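Local coordinates for protein inosine-uridine preferring nucleoside hydrolase (Gardnerella vaginalis 315-A, PDB 6BA1) that belongs to the inosine-uridine preferring nucleoside hydrolase family and binds a calcium ion within an alpha/beta fold built on a mainly parallel sheet, at residues I21-I35 with A51-V63. Residues are numbered along the deposited sequence; the frame is centred on the assembly and turned at random.
Sequences ISYALGSPEMELIGI and ALAITDLLGHPEV
With chi1 at -64°, Leu25 sets CG opposite its own carbonyl carbon; chi2 extends CD1 along the chain, and CD1 and CD2 both come against His60, whose CG is likewise anti to its carbonyl carbon. Leu25 CD2 sits over one face of the imidazole, 4.2 Å from the ring centroid and 28° off the normal, which meets the geometry of a CH-pi contact. The two side chains run past each other in opposite senses, and Leu25 CD1 reaches Leu58 CD1 at 4.0 Å. That same Leu58 methyl meets Ile21 CG2 at 4.1 Å, the two side chains crossing nearly perpendicularly. Ser22 OG also borders that methyl, but the hydroxyl is hydrogen-bonded to Thr18 O.

These contacts lay helix 15-25 against the end of helix 44-57, the helix of a beta-alpha-beta crossover between the parallel neighbours 31-37 and 64-67. Gly59, with its positive phi, closes that helix in a Schellman motif, and a type I turn from His60 to Val63 leads into strand 64-67.

Val63 splits its branches: CG2 lies 4.0 Å from Leu25 CD2 and also touches Leu32 CD2, whereas CG1 meets Ile35 CD1 at 3.6 Å. Ile35 points from the strand toward the crossover helix, its CD1 meeting Thr55 CG2 tip to tip and its CG2 resting 3.9 Å from Ala51 CB. A chi1 of 46° turns Thr55 CG2 toward Ile35, while OG1 lies 2.7 Å from both Ala51 O and Leu52 O. Ile21 and Ile35 also both touch Leu11 of the adjoining strand 6-11.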
loop_
_atom_site.group_PDB
_atom_site.type_symbol
_atom_site.label_atom_id
_atom_site.label_comp_id
_atom_site.label_asym_id
_atom_site.label_seq_id
_atom_site.Cartn_x
_atom_site.Cartn_y
_atom_site.Cartn_z
ATOM N N ILE A 21 5.447 25.461 -10.259
ATOM C CA ILE A 21 6.247 26.380 -11.069
ATOM C C ILE A 21 7.009 27.339 -10.155
ATOM O O ILE A 21 8.215 27.513 -10.303
ATOM C CB ILE A 21 5.375 27.176 -12.075
ATOM C CG1 ILE A 21 4.741 26.244 -13.111
ATOM C CG2 ILE A 21 6.199 28.248 -12.788
ATOM C CD1 ILE A 21 3.597 26.862 -13.881
ATOM N N SER A 22 6.297 27.934 -9.200
ATOM C CA SER A 22 6.887 28.883 -8.250
ATOM C C SER A 22 8.029 28.267 -7.429
ATOM O O SER A 22 9.073 28.896 -7.265
ATOM C CB SER A 22 5.811 29.436 -7.318
ATOM O OG SER A 22 4.726 29.974 -8.053
ATOM N N TYR A 23 7.829 27.046 -6.932
ATOM C CA TYR A 23 8.877 26.316 -6.201
ATOM C C TYR A 23 10.068 26.030 -7.119
ATOM O O TYR A 23 11.221 26.148 -6.700
ATOM C CB TYR A 23 8.325 24.997 -5.608
ATOM C CG TYR A 23 9.199 24.312 -4.554
ATOM C CD1 TYR A 23 8.842 24.313 -3.201
ATOM C CD2 TYR A 23 10.371 23.641 -4.913
ATOM C CE1 TYR A 23 9.638 23.684 -2.241
ATOM C CE2 TYR A 23 11.165 23.019 -3.960
ATOM C CZ TYR A 23 10.800 23.039 -2.629
ATOM O OH TYR A 23 11.605 22.408 -1.706
ATOM N N ALA A 24 9.784 25.663 -8.366
ATOM C CA ALA A 24 10.830 25.346 -9.334
ATOM C C ALA A 24 11.684 26.572 -9.633
ATOM O O ALA A 24 12.908 26.526 -9.494
ATOM C CB ALA A 24 10.229 24.790 -10.618
ATOM N N LEU A 25 11.036 27.672 -10.002
ATOM C CA LEU A 25 11.744 28.924 -10.297
ATOM C C LEU A 25 12.395 29.557 -9.062
ATOM O O LEU A 25 13.355 30.321 -9.197
ATOM C CB LEU A 25 10.805 29.937 -10.970
ATOM C CG LEU A 25 10.253 29.542 -12.346
ATOM C CD1 LEU A 25 9.209 30.545 -12.803
ATOM C CD2 LEU A 25 11.359 29.401 -13.384
ATOM N N GLY A 26 11.875 29.247 -7.872
ATOM C CA GLY A 26 12.503 29.648 -6.608
ATOM C C GLY A 26 13.665 28.776 -6.153
ATOM O O GLY A 26 14.326 29.092 -5.161
ATOM N N SER A 27 13.923 27.686 -6.878
ATOM C CA SER A 27 14.937 26.708 -6.520
ATOM C C SER A 27 16.148 26.800 -7.462
ATOM O O SER A 27 16.035 26.475 -8.640
ATOM C CB SER A 27 14.332 25.309 -6.581
ATOM O OG SER A 27 15.265 24.357 -6.128
ATOM N N PRO A 28 17.318 27.222 -6.936
ATOM C CA PRO A 28 18.508 27.379 -7.782
ATOM C C PRO A 28 19.232 26.085 -8.201
ATOM O O PRO A 28 20.162 26.150 -9.000
ATOM C CB PRO A 28 19.430 28.245 -6.914
ATOM C CG PRO A 28 19.068 27.883 -5.519
ATOM C CD PRO A 28 17.591 27.625 -5.538
ATOM N N GLU A 29 18.819 24.930 -7.689
ATOM C CA GLU A 29 19.496 23.665 -8.004
ATOM C C GLU A 29 19.135 23.129 -9.396
ATOM O O GLU A 29 19.863 22.301 -9.948
ATOM C CB GLU A 29 19.183 22.600 -6.945
ATOM C CG GLU A 29 19.593 22.972 -5.521
ATOM C CD GLU A 29 18.485 23.640 -4.725
ATOM O OE1 GLU A 29 17.388 23.062 -4.644
ATOM O OE2 GLU A 29 18.697 24.740 -4.174
ATOM N N MET A 30 18.015 23.594 -9.948
ATOM C CA MET A 30 17.518 23.156 -11.248
ATOM C C MET A 30 17.368 24.344 -12.174
ATOM O O MET A 30 17.031 25.436 -11.726
ATOM C CB MET A 30 16.133 22.500 -11.090
ATOM C CG MET A 30 16.035 21.407 -10.042
ATOM S SD MET A 30 16.457 19.780 -10.682
ATOM C CE MET A 30 14.865 18.973 -10.627
ATOM N N GLU A 31 17.625 24.124 -13.463
ATOM C CA GLU A 31 17.197 25.052 -14.512
ATOM C C GLU A 31 15.917 24.485 -15.100
ATOM O O GLU A 31 15.926 23.390 -15.658
ATOM C CB GLU A 31 18.262 25.203 -15.606
ATOM C CG GLU A 31 17.929 26.311 -16.611
ATOM C CD GLU A 31 18.996 26.552 -17.663
ATOM O OE1 GLU A 31 19.787 25.624 -17.918
ATOM O OE2 GLU A 31 19.020 27.672 -18.240
ATOM N N LEU A 32 14.817 25.217 -14.957
ATOM C CA LEU A 32 13.546 24.837 -15.567
ATOM C C LEU A 32 13.635 25.084 -17.075
ATOM O O LEU A 32 13.577 26.227 -17.507
ATOM C CB LEU A 32 12.388 25.620 -14.942
ATOM C CG LEU A 32 10.989 25.472 -15.542
ATOM C CD1 LEU A 32 10.605 24.034 -15.775
ATOM C CD2 LEU A 32 9.955 26.170 -14.676
ATOM N N ILE A 33 13.778 24.010 -17.857
ATOM C CA ILE A 33 13.948 24.110 -19.308
ATOM C C ILE A 33 12.622 24.480 -19.968
ATOM O O ILE A 33 12.576 25.380 -20.809
ATOM C CB ILE A 33 14.427 22.795 -19.971
ATOM C CG1 ILE A 33 15.704 22.263 -19.334
ATOM C CG2 ILE A 33 14.699 23.018 -21.464
ATOM C CD1 ILE A 33 15.987 20.812 -19.688
ATOM N N GLY A 34 11.567 23.753 -19.619
ATOM C CA GLY A 34 10.252 23.989 -20.192
ATOM C C GLY A 34 9.102 23.429 -19.379
ATOM O O GLY A 34 9.297 22.618 -18.487
ATOM N N ILE A 35 7.904 23.896 -19.701
ATOM C CA ILE A 35 6.671 23.437 -19.094
ATOM C C ILE A 35 5.880 22.747 -20.183
ATOM O O ILE A 35 5.346 23.390 -21.068
ATOM C CB ILE A 35 5.865 24.606 -18.487
ATOM C CG1 ILE A 35 6.605 25.159 -17.269
ATOM C CG2 ILE A 35 4.457 24.168 -18.105
ATOM C CD1 ILE A 35 6.042 26.439 -16.713
ATOM N N ALA A 51 0.382 28.837 -18.035
ATOM C CA ALA A 51 1.822 28.585 -17.918
ATOM C C ALA A 51 2.656 29.751 -18.445
ATOM O O ALA A 51 3.559 30.230 -17.757
ATOM C CB ALA A 51 2.189 27.303 -18.643
ATOM N N LEU A 52 2.332 30.207 -19.656
ATOM C CA LEU A 52 3.029 31.334 -20.278
ATOM C C LEU A 52 2.862 32.605 -19.453
ATOM O O LEU A 52 3.852 33.240 -19.088
ATOM C CB LEU A 52 2.517 31.574 -21.699
ATOM C CG LEU A 52 2.823 30.497 -22.746
ATOM C CD1 LEU A 52 1.844 30.592 -23.915
ATOM C CD2 LEU A 52 4.271 30.596 -23.233
ATOM N N ALA A 53 1.607 32.947 -19.151
ATOM C CA ALA A 53 1.272 34.151 -18.379
ATOM C C ALA A 53 1.928 34.207 -16.994
ATOM O O ALA A 53 2.361 35.272 -16.546
ATOM C CB ALA A 53 -0.238 34.277 -18.240
ATOM N N ILE A 54 1.994 33.052 -16.331
ATOM C CA ILE A 54 2.510 32.962 -14.965
ATOM C C ILE A 54 4.039 32.982 -14.944
ATOM O O ILE A 54 4.633 33.681 -14.120
ATOM C CB ILE A 54 1.911 31.735 -14.231
ATOM C CG1 ILE A 54 0.430 32.008 -13.935
ATOM C CG2 ILE A 54 2.647 31.427 -12.923
ATOM C CD1 ILE A 54 -0.469 30.790 -13.976
ATOM N N THR A 55 4.668 32.227 -15.845
ATOM C CA THR A 55 6.129 32.253 -15.985
ATOM C C THR A 55 6.642 33.672 -16.246
ATOM O O THR A 55 7.656 34.083 -15.669
ATOM C CB THR A 55 6.624 31.319 -17.111
ATOM O OG1 THR A 55 5.826 31.504 -18.288
ATOM C CG2 THR A 55 6.548 29.880 -16.669
ATOM N N ASP A 56 5.926 34.408 -17.104
ATOM C CA ASP A 56 6.166 35.841 -17.316
ATOM C C ASP A 56 6.062 36.620 -16.004
ATOM O O ASP A 56 7.011 37.303 -15.620
ATOM C CB ASP A 56 5.171 36.435 -18.330
ATOM C CG ASP A 56 5.517 36.106 -19.776
ATOM O OD1 ASP A 56 6.286 35.153 -20.033
ATOM O OD2 ASP A 56 4.997 36.813 -20.665
ATOM N N LEU A 57 4.925 36.490 -15.315
ATOM C CA LEU A 57 4.653 37.267 -14.095
ATOM C C LEU A 57 5.713 37.106 -12.997
ATOM O O LEU A 57 6.033 38.075 -12.304
ATOM C CB LEU A 57 3.275 36.917 -13.513
ATOM C CG LEU A 57 2.748 37.869 -12.427
ATOM C CD1 LEU A 57 2.096 39.083 -13.049
ATOM C CD2 LEU A 57 1.780 37.164 -11.498
ATOM N N LEU A 58 6.255 35.899 -12.850
ATOM C CA LEU A 58 7.256 35.609 -11.813
ATOM C C LEU A 58 8.673 36.108 -12.160
ATOM O O LEU A 58 9.570 36.124 -11.296
ATOM C CB LEU A 58 7.275 34.106 -11.518
ATOM C CG LEU A 58 5.944 33.529 -11.006
ATOM C CD1 LEU A 58 5.933 32.012 -11.116
ATOM C CD2 LEU A 58 5.658 33.961 -9.577
ATOM N N GLY A 59 8.858 36.515 -13.417
ATOM C CA GLY A 59 10.105 37.099 -13.902
ATOM C C GLY A 59 10.965 36.142 -14.705
ATOM O O GLY A 59 12.179 36.335 -14.787
ATOM N N HIS A 60 10.345 35.120 -15.302
ATOM C CA HIS A 60 11.071 34.100 -16.057
ATOM C C HIS A 60 10.355 33.776 -17.368
ATOM O O HIS A 60 9.790 32.693 -17.517
ATOM C CB HIS A 60 11.265 32.845 -15.199
ATOM C CG HIS A 60 12.202 33.047 -14.052
ATOM N ND1 HIS A 60 11.837 33.725 -12.908
ATOM C CD2 HIS A 60 13.494 32.684 -13.881
ATOM C CE1 HIS A 60 12.866 33.767 -12.080
ATOM N NE2 HIS A 60 13.878 33.126 -12.638
ATOM N N PRO A 61 10.396 34.715 -18.339
ATOM C CA PRO A 61 9.804 34.451 -19.650
ATOM C C PRO A 61 10.675 33.611 -20.590
ATOM O O PRO A 61 10.296 33.446 -21.739
ATOM C CB PRO A 61 9.602 35.862 -20.238
ATOM C CG PRO A 61 10.096 36.834 -19.212
ATOM C CD PRO A 61 10.988 36.063 -18.302
ATOM N N GLU A 62 11.832 33.128 -20.120
ATOM C CA GLU A 62 12.647 32.163 -20.873
ATOM C C GLU A 62 12.058 30.752 -20.875
ATOM O O GLU A 62 12.475 29.908 -21.668
ATOM C CB GLU A 62 14.108 32.132 -20.357
ATOM C CG GLU A 62 14.445 31.209 -19.181
ATOM C CD GLU A 62 13.957 31.700 -17.822
ATOM O OE1 GLU A 62 13.180 32.676 -17.780
ATOM O OE2 GLU A 62 14.358 31.106 -16.791
ATOM N N VAL A 63 11.113 30.489 -19.973
ATOM C CA VAL A 63 10.512 29.165 -19.840
ATOM C C VAL A 63 9.614 28.899 -21.042
ATOM O O VAL A 63 8.564 29.501 -21.184
ATOM C CB VAL A 63 9.719 29.028 -18.523
ATOM C CG1 VAL A 63 8.987 27.692 -18.464
ATOM C CG2 VAL A 63 10.645 29.187 -17.325
#